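Long-range contact in NADPH-flavin oxidoreductase (Helicobacter pylori, PDB 2H0U), which binds FMN and probably acts as an oxidoreductase that reduces flavins with NADH or NADPH: residues A8-D20 with M150-P162. Numbering follows the deposited sequence.
Sequences ALQHQRFAAKKYD and MMAAAMLGIDSCP. With FMN (flavin mononucleotide), chain B.
R13 leaves the end of helix 3-12 and runs its side chain along the end of helix 131-155 to the flavin phosphate. Its CB lies 4.0 Å from CB of A154, and CG lies 3.7 Å from CE of M151, whose side chain crosses at about a right angle. With CG anti to the backbone N (chi1 -157°), the chain then bends at chi2 and chi3, taking CD past OG of S160. At the tip, NH1 donates to FMN O1P at 2.8 Å in a nearly straight bond (164°), with the oxygen in the guanidinium plane; NH2 bonds to O3P and, weakly, to O1P. NH1 also reaches a water that binds O of F14 and OG of S160, so the water links the guanidinium of R13 to the loop at F14 and to S160 on strand 159-163.

One turn earlier in helix 3-12, L9 sets CD2 3.6 Å from CG of M155 and CD1 against A154. Farther along, residues 8-20 and 150-162 are joined by the backbone hydrogen bond from N of A16 to O of S160 (3.0 Å). OD1 of D159 takes up two waters, one shared with O of Q12 and the other with O of F14, while its OD2 is held by N of R197. K17 bends over SG of C161, CE to SG 3.6 Å, and gives NZ to O2 of the isoalloxazine. N of A15 binds O2P, and K204 and R206 add to the FMN grip. Residues 13-17 thus reach both the phosphate and the pyrimidine end, and with strand 159-163 line one part of the FMN pocket of the nitroreductase fold.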
ATOM      1  N   ALA A   8     -12.767   6.508  14.154  1.00 20.44           N
ATOM      2  CA  ALA A   8     -14.104   6.334  13.542  1.00 19.99           C
ATOM      3  C   ALA A   8     -14.082   6.183  12.018  1.00 20.01           C
ATOM      4  O   ALA A   8     -14.774   5.334  11.451  1.00 18.29           O
ATOM      5  CB  ALA A   8     -15.049   7.467  13.950  1.00 20.41           C
ATOM      6  N   LEU A   9     -13.281   7.009  11.361  1.00 20.23           N
ATOM      7  CA  LEU A   9     -13.137   6.941   9.908  1.00 21.22           C
ATOM      8  C   LEU A   9     -12.684   5.557   9.416  1.00 21.22           C
ATOM      9  O   LEU A   9     -13.034   5.137   8.303  1.00 19.96           O
ATOM     10  CB  LEU A   9     -12.132   8.008   9.427  1.00 20.96           C
ATOM     11  CG  LEU A   9     -12.217   8.264   7.903  1.00 23.86           C
ATOM     12  CD1 LEU A   9     -13.512   8.951   7.518  1.00 24.70           C
ATOM     13  CD2 LEU A   9     -10.973   9.049   7.377  1.00 23.80           C
ATOM     14  N   GLN A  10     -11.865   4.880  10.224  1.00 20.71           N
ATOM     15  CA  GLN A  10     -11.346   3.582   9.847  1.00 21.85           C
ATOM     16  C   GLN A  10     -12.445   2.528   9.860  1.00 21.80           C
ATOM     17  O   GLN A  10     -12.290   1.484   9.231  1.00 22.33           O
ATOM     18  CB  GLN A  10     -10.209   3.144  10.793  1.00 21.72           C
ATOM     19  CG  GLN A  10      -9.092   4.200  10.982  1.00 22.45           C
ATOM     20  CD  GLN A  10      -8.536   4.788   9.685  1.00 25.56           C
ATOM     21  OE1 GLN A  10      -8.215   4.069   8.733  1.00 27.91           O
ATOM     22  NE2 GLN A  10      -8.436   6.131   9.644  1.00 27.70           N
ATOM     23  N   HIS A  11     -13.542   2.808  10.584  1.00 21.88           N
ATOM     24  CA  HIS A  11     -14.727   1.915  10.608  1.00 21.35           C
ATOM     25  C   HIS A  11     -15.694   2.251   9.472  1.00 22.76           C
ATOM     26  O   HIS A  11     -16.320   1.342   8.877  1.00 22.03           O
ATOM     27  CB  HIS A  11     -15.435   2.004  11.947  1.00 21.26           C
ATOM     28  CG  HIS A  11     -14.663   1.402  13.073  1.00 20.70           C
ATOM     29  ND1 HIS A  11     -14.826   0.084  13.470  1.00 20.91           N
ATOM     30  CD2 HIS A  11     -13.729   1.936  13.894  1.00 19.67           C
ATOM     31  CE1 HIS A  11     -14.030  -0.156  14.499  1.00 19.20           C
ATOM     32  NE2 HIS A  11     -13.357   0.949  14.774  1.00 20.85           N
ATOM     33  N   GLN A  12     -15.804   3.551   9.178  1.00 21.84           N
ATOM     34  CA  GLN A  12     -16.541   4.036   8.006  1.00 23.10           C
ATOM     35  C   GLN A  12     -15.995   3.472   6.690  1.00 22.09           C
ATOM     36  O   GLN A  12     -16.759   3.137   5.790  1.00 21.53           O
ATOM     37  CB  GLN A  12     -16.559   5.570   7.980  1.00 22.78           C
ATOM     38  CG  GLN A  12     -17.342   6.193   6.828  1.00 25.29           C
ATOM     39  CD  GLN A  12     -17.380   7.726   6.879  1.00 26.24           C
ATOM     40  OE1 GLN A  12     -17.377   8.316   7.962  1.00 29.40           O
ATOM     41  NE2 GLN A  12     -17.457   8.375   5.705  1.00 26.08           N
ATOM     42  N   ARG A  13     -14.671   3.399   6.573  1.00 21.79           N
ATOM     43  CA  ARG A  13     -14.027   2.824   5.393  1.00 21.10           C
ATOM     44  C   ARG A  13     -14.183   1.304   5.532  1.00 20.56           C
ATOM     45  O   ARG A  13     -13.629   0.717   6.443  1.00 21.47           O
ATOM     46  CB  ARG A  13     -12.523   3.207   5.381  1.00 20.97           C
ATOM     47  CG  ARG A  13     -11.819   3.180   3.969  1.00 23.34           C
ATOM     48  CD  ARG A  13     -11.539   1.746   3.417  1.00 22.91           C
ATOM     49  NE  ARG A  13     -11.127   0.843   4.495  1.00 20.40           N
ATOM     50  CZ  ARG A  13     -11.343  -0.468   4.534  1.00 19.06           C
ATOM     51  NH1 ARG A  13     -11.921  -1.077   3.508  1.00 17.97           N
ATOM     52  NH2 ARG A  13     -10.994  -1.153   5.622  1.00 18.85           N
ATOM     53  N   PHE A  14     -14.955   0.674   4.650  1.00 19.87           N
ATOM     54  CA  PHE A  14     -15.082  -0.774   4.673  1.00 20.35           C
ATOM     55  C   PHE A  14     -15.184  -1.230   3.230  1.00 19.66           C
ATOM     56  O   PHE A  14     -15.324  -0.416   2.325  1.00 19.25           O
ATOM     57  CB  PHE A  14     -16.327  -1.222   5.467  1.00 20.53           C
ATOM     58  CG  PHE A  14     -17.622  -1.055   4.713  1.00 21.16           C
ATOM     59  CD1 PHE A  14     -18.308  -2.168   4.194  1.00 19.69           C
ATOM     60  CD2 PHE A  14     -18.183   0.229   4.543  1.00 19.14           C
ATOM     61  CE1 PHE A  14     -19.527  -1.991   3.518  1.00 21.01           C
ATOM     62  CE2 PHE A  14     -19.368   0.403   3.832  1.00 17.58           C
ATOM     63  CZ  PHE A  14     -20.044  -0.690   3.330  1.00 20.62           C
ATOM     64  N   ALA A  15     -15.105  -2.533   3.016  1.00 19.73           N
ATOM     65  CA  ALA A  15     -15.150  -3.049   1.658  1.00 19.82           C
ATOM     66  C   ALA A  15     -16.615  -3.129   1.213  1.00 19.11           C
ATOM     67  O   ALA A  15     -17.344  -4.125   1.477  1.00 19.44           O
ATOM     68  CB  ALA A  15     -14.439  -4.415   1.561  1.00 18.93           C
ATOM     69  N   ALA A  16     -17.067  -2.052   0.561  1.00 17.91           N
ATOM     70  CA  ALA A  16     -18.455  -1.980   0.120  1.00 18.06           C
ATOM     71  C   ALA A  16     -18.675  -2.877  -1.087  1.00 18.53           C
ATOM     72  O   ALA A  16     -18.004  -2.739  -2.121  1.00 18.29           O
ATOM     73  CB  ALA A  16     -18.842  -0.516  -0.191  1.00 17.71           C
ATOM     74  N   LYS A  17     -19.624  -3.803  -0.963  1.00 19.06           N
ATOM     75  CA  LYS A  17     -19.930  -4.742  -2.063  1.00 20.10           C
ATOM     76  C   LYS A  17     -21.224  -4.425  -2.808  1.00 19.77           C
ATOM     77  O   LYS A  17     -21.446  -4.954  -3.915  1.00 20.47           O
ATOM     78  CB  LYS A  17     -20.030  -6.197  -1.565  1.00 21.00           C
ATOM     79  CG  LYS A  17     -18.777  -6.842  -0.903  1.00 24.01           C
ATOM     80  CD  LYS A  17     -17.433  -6.185  -1.225  1.00 26.80           C
ATOM     81  CE  LYS A  17     -16.349  -6.733  -0.275  1.00 23.46           C
ATOM     82  NZ  LYS A  17     -16.401  -8.236  -0.041  1.00 26.29           N
ATOM     83  N   LYS A  18     -22.093  -3.618  -2.198  1.00 18.97           N
ATOM     84  CA  LYS A  18     -23.376  -3.227  -2.778  1.00 18.51           C
ATOM     85  C   LYS A  18     -23.486  -1.698  -2.885  1.00 17.40           C
ATOM     86  O   LYS A  18     -23.341  -0.969  -1.894  1.00 18.32           O
ATOM     87  CB  LYS A  18     -24.549  -3.749  -1.942  1.00 18.75           C
ATOM     88  CG  LYS A  18     -24.664  -5.244  -1.839  1.00 22.44           C
ATOM     89  CD  LYS A  18     -26.135  -5.562  -1.504  1.00 27.60           C
ATOM     90  CE  LYS A  18     -26.483  -7.038  -1.480  1.00 32.94           C
ATOM     91  NZ  LYS A  18     -26.317  -7.585  -0.103  1.00 34.95           N
ATOM     92  N   TYR A  19     -23.736  -1.224  -4.095  1.00 15.65           N
ATOM     93  CA  TYR A  19     -23.654   0.192  -4.414  1.00 14.09           C
ATOM     94  C   TYR A  19     -24.987   0.711  -4.903  1.00 14.39           C
ATOM     95  O   TYR A  19     -25.780  -0.025  -5.513  1.00 13.49           O
ATOM     96  CB  TYR A  19     -22.583   0.433  -5.486  1.00 13.86           C
ATOM     97  CG  TYR A  19     -21.182   0.242  -4.955  1.00 13.45           C
ATOM     98  CD1 TYR A  19     -20.496   1.310  -4.347  1.00 11.07           C
ATOM     99  CD2 TYR A  19     -20.554  -1.002  -5.024  1.00 14.62           C
ATOM    100  CE1 TYR A  19     -19.242   1.157  -3.834  1.00 10.41           C
ATOM    101  CE2 TYR A  19     -19.274  -1.163  -4.511  1.00 12.06           C
ATOM    102  CZ  TYR A  19     -18.642  -0.083  -3.914  1.00 12.01           C
ATOM    103  OH  TYR A  19     -17.389  -0.237  -3.403  1.00 13.76           O
ATOM    104  N   ASP A  20     -25.232   1.975  -4.597  1.00 13.74           N
ATOM    105  CA  ASP A  20     -26.448   2.647  -4.992  1.00 14.66           C
ATOM    106  C   ASP A  20     -26.330   2.998  -6.485  1.00 14.74           C
ATOM    107  O   ASP A  20     -25.564   3.872  -6.833  1.00 13.72           O
ATOM    108  CB  ASP A  20     -26.608   3.911  -4.134  1.00 13.93           C
ATOM    109  CG  ASP A  20     -27.942   4.602  -4.356  1.00 16.87           C
ATOM    110  OD1 ASP A  20     -28.544   4.392  -5.438  1.00 13.90           O
ATOM    111  OD2 ASP A  20     -28.353   5.380  -3.462  1.00 15.65           O
HETATM  112  N   MSE A 150      -8.724   5.420  -1.269  1.00  9.18           N
HETATM  113  CA  MSE A 150      -9.839   4.892  -0.467  1.00 11.75           C
HETATM  114  C   MSE A 150     -10.037   5.675   0.803  1.00 10.86           C
HETATM  115  O   MSE A 150     -11.176   5.934   1.207  1.00  9.63           O
HETATM  116  CB  MSE A 150      -9.598   3.422  -0.126  1.00 11.20           C
HETATM  117  CG  MSE A 150      -9.571   2.659  -1.421  1.00 12.02           C
HETATM  118 SE   MSE A 150      -9.557   0.743  -1.006  1.00 23.68          SE
HETATM  119  CE  MSE A 150      -7.824   0.617  -0.219  1.00  8.33           C
HETATM  120  N   MSE A 151      -8.935   6.084   1.451  1.00 10.10           N
HETATM  121  CA  MSE A 151      -9.086   6.828   2.676  1.00 11.29           C
HETATM  122  C   MSE A 151      -9.644   8.245   2.414  1.00 10.02           C
HETATM  123  O   MSE A 151     -10.503   8.729   3.150  1.00  9.02           O
HETATM  124  CB  MSE A 151      -7.753   6.853   3.470  1.00 12.90           C
HETATM  125  CG  MSE A 151      -7.890   7.547   4.828  1.00 21.91           C
HETATM  126 SE   MSE A 151      -8.814   6.281   6.017  1.00 51.61          SE
HETATM  127  CE  MSE A 151      -8.538   4.560   5.081  1.00 32.19           C
ATOM    128  N   ALA A 152      -9.179   8.905   1.362  1.00  8.54           N
ATOM    129  CA  ALA A 152      -9.730  10.201   0.952  1.00  8.75           C
ATOM    130  C   ALA A 152     -11.214  10.097   0.574  1.00  8.07           C
ATOM    131  O   ALA A 152     -12.048  10.986   0.920  1.00  7.31           O
ATOM    132  CB  ALA A 152      -8.891  10.738  -0.228  1.00  9.05           C
ATOM    133  N   ALA A 153     -11.554   9.008  -0.122  1.00  6.40           N
ATOM    134  CA  ALA A 153     -12.938   8.738  -0.504  1.00  7.96           C
ATOM    135  C   ALA A 153     -13.790   8.689   0.785  1.00  7.43           C
ATOM    136  O   ALA A 153     -14.847   9.328   0.865  1.00  8.05           O
ATOM    137  CB  ALA A 153     -13.025   7.416  -1.273  1.00  7.17           C
ATOM    138  N   ALA A 154     -13.281   7.995   1.814  1.00  9.52           N
ATOM    139  CA  ALA A 154     -14.025   7.901   3.108  1.00 10.42           C
ATOM    140  C   ALA A 154     -14.182   9.286   3.742  1.00 11.54           C
ATOM    141  O   ALA A 154     -15.254   9.634   4.237  1.00 11.10           O
ATOM    142  CB  ALA A 154     -13.345   6.943   4.077  1.00 10.70           C
HETATM  143  N   MSE A 155     -13.143  10.094   3.699  1.00 12.93           N
HETATM  144  CA  MSE A 155     -13.268  11.479   4.167  1.00 18.80           C
HETATM  145  C   MSE A 155     -14.381  12.254   3.463  1.00 15.92           C
HETATM  146  O   MSE A 155     -15.059  13.064   4.110  1.00 15.79           O
HETATM  147  CB  MSE A 155     -11.954  12.231   4.055  1.00 17.24           C
HETATM  148  CG  MSE A 155     -10.910  11.786   5.023  1.00 24.11           C
HETATM  149 SE   MSE A 155      -9.240  12.771   4.646  1.00 36.42          SE
HETATM  150  CE  MSE A 155      -9.857  14.566   5.227  1.00 34.92           C
ATOM    151  N   LEU A 156     -14.603  11.974   2.171  1.00 14.18           N
ATOM    152  CA  LEU A 156     -15.698  12.604   1.409  1.00 13.06           C
ATOM    153  C   LEU A 156     -17.042  11.902   1.510  1.00 12.78           C
ATOM    154  O   LEU A 156     -17.994  12.345   0.887  1.00 13.75           O
ATOM    155  CB  LEU A 156     -15.332  12.741  -0.077  1.00 13.28           C
ATOM    156  CG  LEU A 156     -14.205  13.717  -0.415  1.00 13.77           C
ATOM    157  CD1 LEU A 156     -13.787  13.605  -1.885  1.00 16.10           C
ATOM    158  CD2 LEU A 156     -14.631  15.167  -0.059  1.00 18.21           C
ATOM    159  N   GLY A 157     -17.131  10.825   2.285  1.00 11.38           N
ATOM    160  CA  GLY A 157     -18.390  10.074   2.434  1.00 11.49           C
ATOM    161  C   GLY A 157     -18.669   9.138   1.282  1.00 10.80           C
ATOM    162  O   GLY A 157     -19.823   8.706   1.068  1.00 10.31           O
ATOM    163  N   ILE A 158     -17.598   8.768   0.579  1.00 10.47           N
ATOM    164  CA  ILE A 158     -17.686   7.932  -0.626  1.00 10.76           C
ATOM    165  C   ILE A 158     -17.158   6.544  -0.269  1.00 10.84           C
ATOM    166  O   ILE A 158     -16.208   6.417   0.499  1.00 11.65           O
ATOM    167  CB  ILE A 158     -16.857   8.554  -1.813  1.00 11.03           C
ATOM    168  CG1 ILE A 158     -17.501   9.883  -2.253  1.00  9.91           C
ATOM    169  CG2 ILE A 158     -16.763   7.597  -3.039  1.00  9.78           C
ATOM    170  CD1 ILE A 158     -16.595  10.739  -3.132  1.00 10.84           C
ATOM    171  N   ASP A 159     -17.780   5.509  -0.809  1.00  9.76           N
ATOM    172  CA  ASP A 159     -17.350   4.152  -0.486  1.00  9.95           C
ATOM    173  C   ASP A 159     -16.452   3.578  -1.513  1.00  8.75           C
ATOM    174  O   ASP A 159     -16.286   4.153  -2.579  1.00  9.04           O
ATOM    175  CB  ASP A 159     -18.572   3.266  -0.269  1.00  9.60           C
ATOM    176  CG  ASP A 159     -19.352   3.695   0.935  1.00 12.15           C
ATOM    177  OD1 ASP A 159     -18.954   3.302   2.064  1.00 11.79           O
ATOM    178  OD2 ASP A 159     -20.382   4.376   0.750  1.00 10.87           O
ATOM    179  N   SER A 160     -15.781   2.472  -1.161  1.00  9.53           N
ATOM    180  CA  SER A 160     -14.797   1.868  -2.079  1.00  9.10           C
ATOM    181  C   SER A 160     -14.675   0.384  -1.765  1.00  9.22           C
ATOM    182  O   SER A 160     -15.147  -0.069  -0.700  1.00  8.26           O
ATOM    183  CB  SER A 160     -13.426   2.568  -1.975  1.00 10.55           C
ATOM    184  OG  SER A 160     -12.831   2.349  -0.698  1.00 10.50           O
ATOM    185  N   CYS A 161     -14.071  -0.363  -2.680  1.00  8.34           N
ATOM    186  CA  CYS A 161     -13.655  -1.728  -2.435  1.00  8.13           C
ATOM    187  C   CYS A 161     -12.371  -1.988  -3.210  1.00  8.18           C
ATOM    188  O   CYS A 161     -12.318  -1.749  -4.428  1.00  7.74           O
ATOM    189  CB  CYS A 161     -14.750  -2.745  -2.823  1.00  9.04           C
ATOM    190  SG  CYS A 161     -14.305  -4.464  -2.262  1.00 11.93           S
ATOM    191  N   PRO A 162     -11.310  -2.443  -2.503  1.00  8.34           N
ATOM    192  CA  PRO A 162     -10.062  -2.848  -3.176  1.00  7.50           C
ATOM    193  C   PRO A 162     -10.357  -4.180  -3.853  1.00  8.48           C
ATOM    194  O   PRO A 162     -11.155  -4.966  -3.324  1.00  8.21           O
ATOM    195  CB  PRO A 162      -9.088  -3.099  -2.018  1.00  7.93           C
ATOM    196  CG  PRO A 162      -9.826  -2.773  -0.750  1.00  7.95           C
ATOM    197  CD  PRO A 162     -11.279  -2.724  -1.051  1.00  7.45           C
TER
HETATM  198  N1  FMN B 301     -13.207  -8.021  -1.880  1.00 14.90           N
HETATM  199  C2  FMN B 301     -13.887  -8.632  -2.923  1.00 15.17           C
HETATM  200  O2  FMN B 301     -15.069  -8.914  -2.773  1.00 15.96           O
HETATM  201  N3  FMN B 301     -13.254  -8.965  -4.093  1.00 15.03           N
HETATM  202  C4  FMN B 301     -11.915  -8.708  -4.239  1.00 14.41           C
HETATM  203  O4  FMN B 301     -11.385  -8.870  -5.336  1.00 15.77           O
HETATM  204  C4A FMN B 301     -11.212  -8.120  -3.164  1.00 13.56           C
HETATM  205  N5  FMN B 301      -9.870  -7.857  -3.289  1.00 14.25           N
HETATM  206  C5A FMN B 301      -9.179  -7.188  -2.292  1.00 13.50           C
HETATM  207  C6  FMN B 301      -7.810  -6.926  -2.506  1.00 13.41           C
HETATM  208  C7  FMN B 301      -7.110  -6.257  -1.490  1.00 12.61           C
HETATM  209  C7M FMN B 301      -5.787  -5.644  -1.851  1.00 10.55           C
HETATM  210  C8  FMN B 301      -7.726  -5.896  -0.276  1.00 12.88           C
HETATM  211  C8M FMN B 301      -7.017  -4.918   0.670  1.00  7.45           C
HETATM  212  C9  FMN B 301      -9.072  -6.169  -0.090  1.00 13.46           C
HETATM  213  C9A FMN B 301      -9.801  -6.838  -1.095  1.00 14.16           C
HETATM  214  N10 FMN B 301     -11.158  -7.147  -0.918  1.00 13.01           N
HETATM  215  C10 FMN B 301     -11.863  -7.758  -1.984  1.00 13.37           C
HETATM  216  C1' FMN B 301     -11.905  -6.811   0.338  1.00 11.41           C
HETATM  217  C2' FMN B 301     -11.396  -7.595   1.556  1.00 12.03           C
HETATM  218  O2' FMN B 301     -12.127  -8.795   1.645  1.00 13.76           O
HETATM  219  C3' FMN B 301     -11.640  -6.714   2.787  1.00 14.09           C
HETATM  220  O3' FMN B 301     -10.873  -5.529   2.692  1.00 14.09           O
HETATM  221  C4' FMN B 301     -11.262  -7.341   4.125  1.00 13.65           C
HETATM  222  O4' FMN B 301     -12.125  -8.443   4.349  1.00 15.49           O
HETATM  223  C5' FMN B 301     -11.333  -6.379   5.327  1.00 16.24           C
HETATM  224  O5' FMN B 301     -12.690  -5.908   5.409  1.00 14.50           O
HETATM  225  P   FMN B 301     -12.990  -4.336   5.342  1.00 14.83           P
HETATM  226  O1P FMN B 301     -12.314  -3.834   4.092  1.00 12.96           O
HETATM  227  O2P FMN B 301     -14.509  -4.198   5.252  1.00 16.69           O
HETATM  228  O3P FMN B 301     -12.457  -3.645   6.569  1.00 13.53           O
HETATM  229  O   HOH W   1     -18.976   4.200   4.578  1.00 20.14           O
HETATM  230  O   HOH W   2     -17.639   6.903   3.519  1.00 28.53           O
HETATM  231  O   HOH W   3     -12.739  -0.096   0.932  1.00 13.38           O
HETATM  232  O   HOH W   4     -16.456   1.967   1.947  1.00 15.89           O